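Local coordinates for putative hemin storage protein (Bordetella bronchiseptica, PDB 6AU1) that cleaves deacetylated poly-beta-1,6-N-acetylglucosamine through the glycoside hydrolase domain that makes up this fragment, and can thereby disrupt bacterial biofilms, at residues G56-L68 against L94-P106. Residues are numbered along the deposited sequence; the frame is centred on the assembly and turned at random.
Sequences GDITEVYFPNRHL and LPVLTFSVPPGNP
Asp57 holds the hydroxyl of Ser100, and Ile58 its backbone N-H. Ser100 OG donates to Asp57 OD1 at 2.5 Å, nearly along the C-O axis; Asp57 CG stands anti to the backbone N (chi1 174°), which swings the carboxylate back to Ser100 although the CB of Asp57 points away from the other loop. Ser100 N adds a 2.7 Å bond to Ile58 O, nearly straight at 163°, and a water accepts from Ile58 N and donates to Ser100 OG. The Ile58 side chain crosses Thr98 obliquely, CB and CG1 in van der Waals contact with its carbonyl oxygen (Ile58 CB to Thr98 O 3.4 Å). Leu68 forks across the partner loop: Leu68 CD1 packs against Val101 CG1 at 3.6 Å, while Leu68 CD2 meets the Phe99 ring at its edge, in plane, 3.9 Å from Phe99 CD1. Farther out, Asn105 ND2 donates to His67 ND1 at 3.0 Å, bent and well off the imidazole plane, amide and ring planes 73° apart. His67 NE2 is hydrogen-bonded to Glu143 OE1 and Asn105 OD1 to Ala107 N, which probably limits their rotation. These loops follow neighbouring parallel strands 43-47 and 89-94 of the TIM-barrel-type domain; directional bonds at Ser100 and Asn105, flanking the Leu68 packing, fix their mutual placement.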
# COMPACT_ATOMS: atom_id res chain seq x y z
N GLY A 56 -10.73 2.89 6.37
CA GLY A 56 -9.97 1.66 6.27
C GLY A 56 -10.69 0.40 6.73
O GLY A 56 -10.08 -0.66 6.88
N ASP A 57 -11.99 0.52 6.96
CA ASP A 57 -12.83 -0.62 7.33
C ASP A 57 -13.35 -1.22 6.03
O ASP A 57 -14.32 -0.71 5.44
CB ASP A 57 -13.95 -0.15 8.25
CG ASP A 57 -14.97 -1.23 8.59
OD1 ASP A 57 -14.71 -2.44 8.46
OD2 ASP A 57 -16.06 -0.84 9.04
N ILE A 58 -12.69 -2.28 5.57
CA ILE A 58 -12.92 -2.77 4.21
C ILE A 58 -13.91 -3.93 4.25
O ILE A 58 -13.54 -5.07 4.53
CB ILE A 58 -11.60 -3.23 3.52
CG1 ILE A 58 -10.48 -2.18 3.67
CG2 ILE A 58 -11.84 -3.59 2.03
CD1 ILE A 58 -10.88 -0.74 3.32
N THR A 59 -15.18 -3.63 3.98
CA THR A 59 -16.21 -4.66 3.98
C THR A 59 -16.51 -5.19 2.57
O THR A 59 -17.17 -6.21 2.43
CB THR A 59 -17.53 -4.13 4.57
OG1 THR A 59 -17.92 -2.94 3.87
CG2 THR A 59 -17.39 -3.83 6.08
N GLU A 60 -16.06 -4.47 1.55
CA GLU A 60 -16.39 -4.82 0.16
C GLU A 60 -15.17 -4.65 -0.73
O GLU A 60 -14.30 -3.82 -0.45
CB GLU A 60 -17.53 -3.95 -0.36
CG GLU A 60 -18.83 -4.08 0.42
CD GLU A 60 -19.96 -3.28 -0.20
OE1 GLU A 60 -19.69 -2.19 -0.75
OE2 GLU A 60 -21.11 -3.73 -0.13
N VAL A 61 -15.12 -5.42 -1.82
CA VAL A 61 -14.03 -5.26 -2.79
C VAL A 61 -14.61 -5.15 -4.20
O VAL A 61 -15.83 -5.14 -4.38
CB VAL A 61 -13.02 -6.43 -2.73
CG1 VAL A 61 -12.22 -6.39 -1.43
CG2 VAL A 61 -13.74 -7.77 -2.88
N TYR A 62 -13.73 -5.03 -5.19
CA TYR A 62 -14.19 -4.78 -6.56
C TYR A 62 -13.93 -5.97 -7.49
O TYR A 62 -13.73 -5.81 -8.69
CB TYR A 62 -13.50 -3.52 -7.11
CG TYR A 62 -14.00 -2.21 -6.50
CD1 TYR A 62 -15.30 -1.77 -6.73
CD2 TYR A 62 -13.16 -1.41 -5.72
CE1 TYR A 62 -15.76 -0.57 -6.19
CE2 TYR A 62 -13.60 -0.20 -5.19
CZ TYR A 62 -14.90 0.21 -5.42
OH TYR A 62 -15.35 1.40 -4.90
N PHE A 63 -13.96 -7.17 -6.92
CA PHE A 63 -13.78 -8.40 -7.71
C PHE A 63 -14.51 -9.53 -7.00
O PHE A 63 -14.66 -9.51 -5.77
CB PHE A 63 -12.28 -8.73 -7.88
CG PHE A 63 -11.54 -8.91 -6.57
CD1 PHE A 63 -11.02 -7.82 -5.90
CD2 PHE A 63 -11.40 -10.18 -6.01
CE1 PHE A 63 -10.36 -7.96 -4.68
CE2 PHE A 63 -10.73 -10.34 -4.78
CZ PHE A 63 -10.20 -9.23 -4.13
N PRO A 64 -14.98 -10.53 -7.76
CA PRO A 64 -15.75 -11.63 -7.16
C PRO A 64 -14.83 -12.53 -6.33
O PRO A 64 -13.72 -12.84 -6.74
CB PRO A 64 -16.32 -12.37 -8.38
CG PRO A 64 -15.40 -12.02 -9.51
CD PRO A 64 -14.88 -10.64 -9.23
N ASN A 65 -15.30 -12.93 -5.15
CA ASN A 65 -14.47 -13.72 -4.26
C ASN A 65 -15.35 -14.44 -3.24
O ASN A 65 -16.55 -14.14 -3.13
CB ASN A 65 -13.45 -12.84 -3.55
CG ASN A 65 -14.10 -11.96 -2.52
OD1 ASN A 65 -14.10 -12.29 -1.34
ND2 ASN A 65 -14.70 -10.86 -2.96
N ARG A 66 -14.75 -15.35 -2.49
CA ARG A 66 -15.47 -16.23 -1.56
C ARG A 66 -15.91 -15.61 -0.25
O ARG A 66 -16.77 -16.17 0.45
CB ARG A 66 -14.58 -17.42 -1.20
CG ARG A 66 -14.49 -18.50 -2.23
CD ARG A 66 -13.34 -19.42 -1.83
NE ARG A 66 -12.07 -18.94 -2.37
CZ ARG A 66 -10.96 -19.67 -2.39
NH1 ARG A 66 -9.86 -19.17 -2.93
NH2 ARG A 66 -10.96 -20.89 -1.86
N HIS A 67 -15.33 -14.47 0.11
CA HIS A 67 -15.40 -14.01 1.49
C HIS A 67 -16.07 -12.65 1.70
O HIS A 67 -16.83 -12.48 2.65
CB HIS A 67 -13.99 -14.00 2.10
CG HIS A 67 -13.41 -15.37 2.25
ND1 HIS A 67 -14.00 -16.34 3.03
CD2 HIS A 67 -12.31 -15.94 1.70
CE1 HIS A 67 -13.28 -17.45 2.96
NE2 HIS A 67 -12.25 -17.23 2.17
N LEU A 68 -15.80 -11.70 0.82
CA LEU A 68 -16.35 -10.34 0.96
C LEU A 68 -17.33 -10.01 -0.15
O LEU A 68 -17.11 -10.38 -1.31
CB LEU A 68 -15.23 -9.29 0.96
CG LEU A 68 -14.69 -8.82 2.31
CD1 LEU A 68 -14.20 -9.98 3.13
CD2 LEU A 68 -13.56 -7.80 2.12
N LEU A 94 -4.05 -3.99 -2.91
CA LEU A 94 -4.96 -4.70 -2.01
C LEU A 94 -4.42 -4.62 -0.58
O LEU A 94 -3.21 -4.56 -0.39
CB LEU A 94 -5.09 -6.16 -2.46
CG LEU A 94 -6.31 -7.02 -2.11
CD1 LEU A 94 -7.61 -6.37 -2.59
CD2 LEU A 94 -6.14 -8.43 -2.69
N PRO A 95 -5.31 -4.64 0.42
CA PRO A 95 -4.84 -4.71 1.81
C PRO A 95 -4.09 -6.01 2.07
O PRO A 95 -4.32 -7.01 1.40
CB PRO A 95 -6.13 -4.67 2.63
CG PRO A 95 -7.17 -4.07 1.71
CD PRO A 95 -6.78 -4.59 0.34
N VAL A 96 -3.21 -5.98 3.06
CA VAL A 96 -2.55 -7.18 3.51
C VAL A 96 -3.38 -7.86 4.60
O VAL A 96 -3.46 -9.09 4.67
CB VAL A 96 -1.14 -6.85 4.05
CG1 VAL A 96 -0.42 -8.13 4.50
CG2 VAL A 96 -0.32 -6.11 2.97
N LEU A 97 -3.98 -7.05 5.47
CA LEU A 97 -4.66 -7.53 6.68
C LEU A 97 -6.10 -7.07 6.85
O LEU A 97 -6.92 -7.80 7.43
CB LEU A 97 -3.89 -7.09 7.93
CG LEU A 97 -2.41 -7.46 8.04
CD1 LEU A 97 -1.90 -6.90 9.36
CD2 LEU A 97 -2.23 -8.98 7.96
N THR A 98 -6.43 -5.86 6.39
CA THR A 98 -7.75 -5.29 6.70
C THR A 98 -8.84 -5.79 5.75
O THR A 98 -9.06 -5.23 4.68
CB THR A 98 -7.75 -3.74 6.65
OG1 THR A 98 -7.38 -3.28 5.34
CG2 THR A 98 -6.81 -3.15 7.69
N PHE A 99 -9.50 -6.87 6.17
CA PHE A 99 -10.68 -7.38 5.51
C PHE A 99 -11.74 -7.62 6.56
O PHE A 99 -11.57 -8.47 7.43
CB PHE A 99 -10.37 -8.68 4.76
CG PHE A 99 -9.32 -8.51 3.71
CD1 PHE A 99 -9.67 -8.07 2.43
CD2 PHE A 99 -7.98 -8.76 4.00
CE1 PHE A 99 -8.68 -7.90 1.45
CE2 PHE A 99 -7.00 -8.59 3.03
CZ PHE A 99 -7.35 -8.16 1.75
N SER A 100 -12.82 -6.84 6.50
CA SER A 100 -13.88 -6.95 7.49
C SER A 100 -14.92 -7.97 7.02
O SER A 100 -15.98 -7.62 6.52
CB SER A 100 -14.52 -5.58 7.74
OG SER A 100 -13.57 -4.71 8.36
N VAL A 101 -14.56 -9.24 7.18
CA VAL A 101 -15.41 -10.35 6.81
C VAL A 101 -16.71 -10.34 7.62
O VAL A 101 -16.76 -9.81 8.73
CB VAL A 101 -14.67 -11.70 7.02
CG1 VAL A 101 -13.45 -11.77 6.13
CG2 VAL A 101 -14.27 -11.87 8.49
N PRO A 102 -17.77 -10.92 7.06
CA PRO A 102 -19.06 -10.95 7.77
C PRO A 102 -19.06 -11.93 8.93
O PRO A 102 -18.24 -12.85 8.94
CB PRO A 102 -20.05 -11.39 6.69
CG PRO A 102 -19.24 -12.09 5.67
CD PRO A 102 -17.86 -11.47 5.70
N PRO A 103 -19.96 -11.74 9.91
CA PRO A 103 -20.07 -12.72 10.99
C PRO A 103 -20.31 -14.12 10.42
O PRO A 103 -20.98 -14.26 9.40
CB PRO A 103 -21.29 -12.23 11.78
CG PRO A 103 -21.40 -10.77 11.46
CD PRO A 103 -20.93 -10.64 10.04
N GLY A 104 -19.73 -15.14 11.04
CA GLY A 104 -19.89 -16.49 10.51
C GLY A 104 -18.75 -16.90 9.60
O GLY A 104 -18.54 -18.08 9.37
N ASN A 105 -18.03 -15.92 9.06
CA ASN A 105 -16.76 -16.20 8.41
C ASN A 105 -15.79 -16.73 9.47
O ASN A 105 -15.74 -16.20 10.57
CB ASN A 105 -16.19 -14.95 7.75
CG ASN A 105 -14.94 -15.22 6.93
OD1 ASN A 105 -13.84 -15.32 7.48
ND2 ASN A 105 -15.11 -15.34 5.62
N PRO A 106 -15.00 -17.76 9.14
CA PRO A 106 -14.06 -18.35 10.10
C PRO A 106 -13.08 -17.34 10.69
O PRO A 106 -12.62 -17.52 11.82
CB PRO A 106 -13.31 -19.40 9.27
CG PRO A 106 -14.21 -19.71 8.14
CD PRO A 106 -14.97 -18.45 7.84
O HOH W 1 -7.63 -0.61 5.57
O HOH W 2 -11.14 -4.05 7.15
O HOH W 3 -17.89 -7.94 4.55
O HOH W 4 -17.53 -14.73 4.31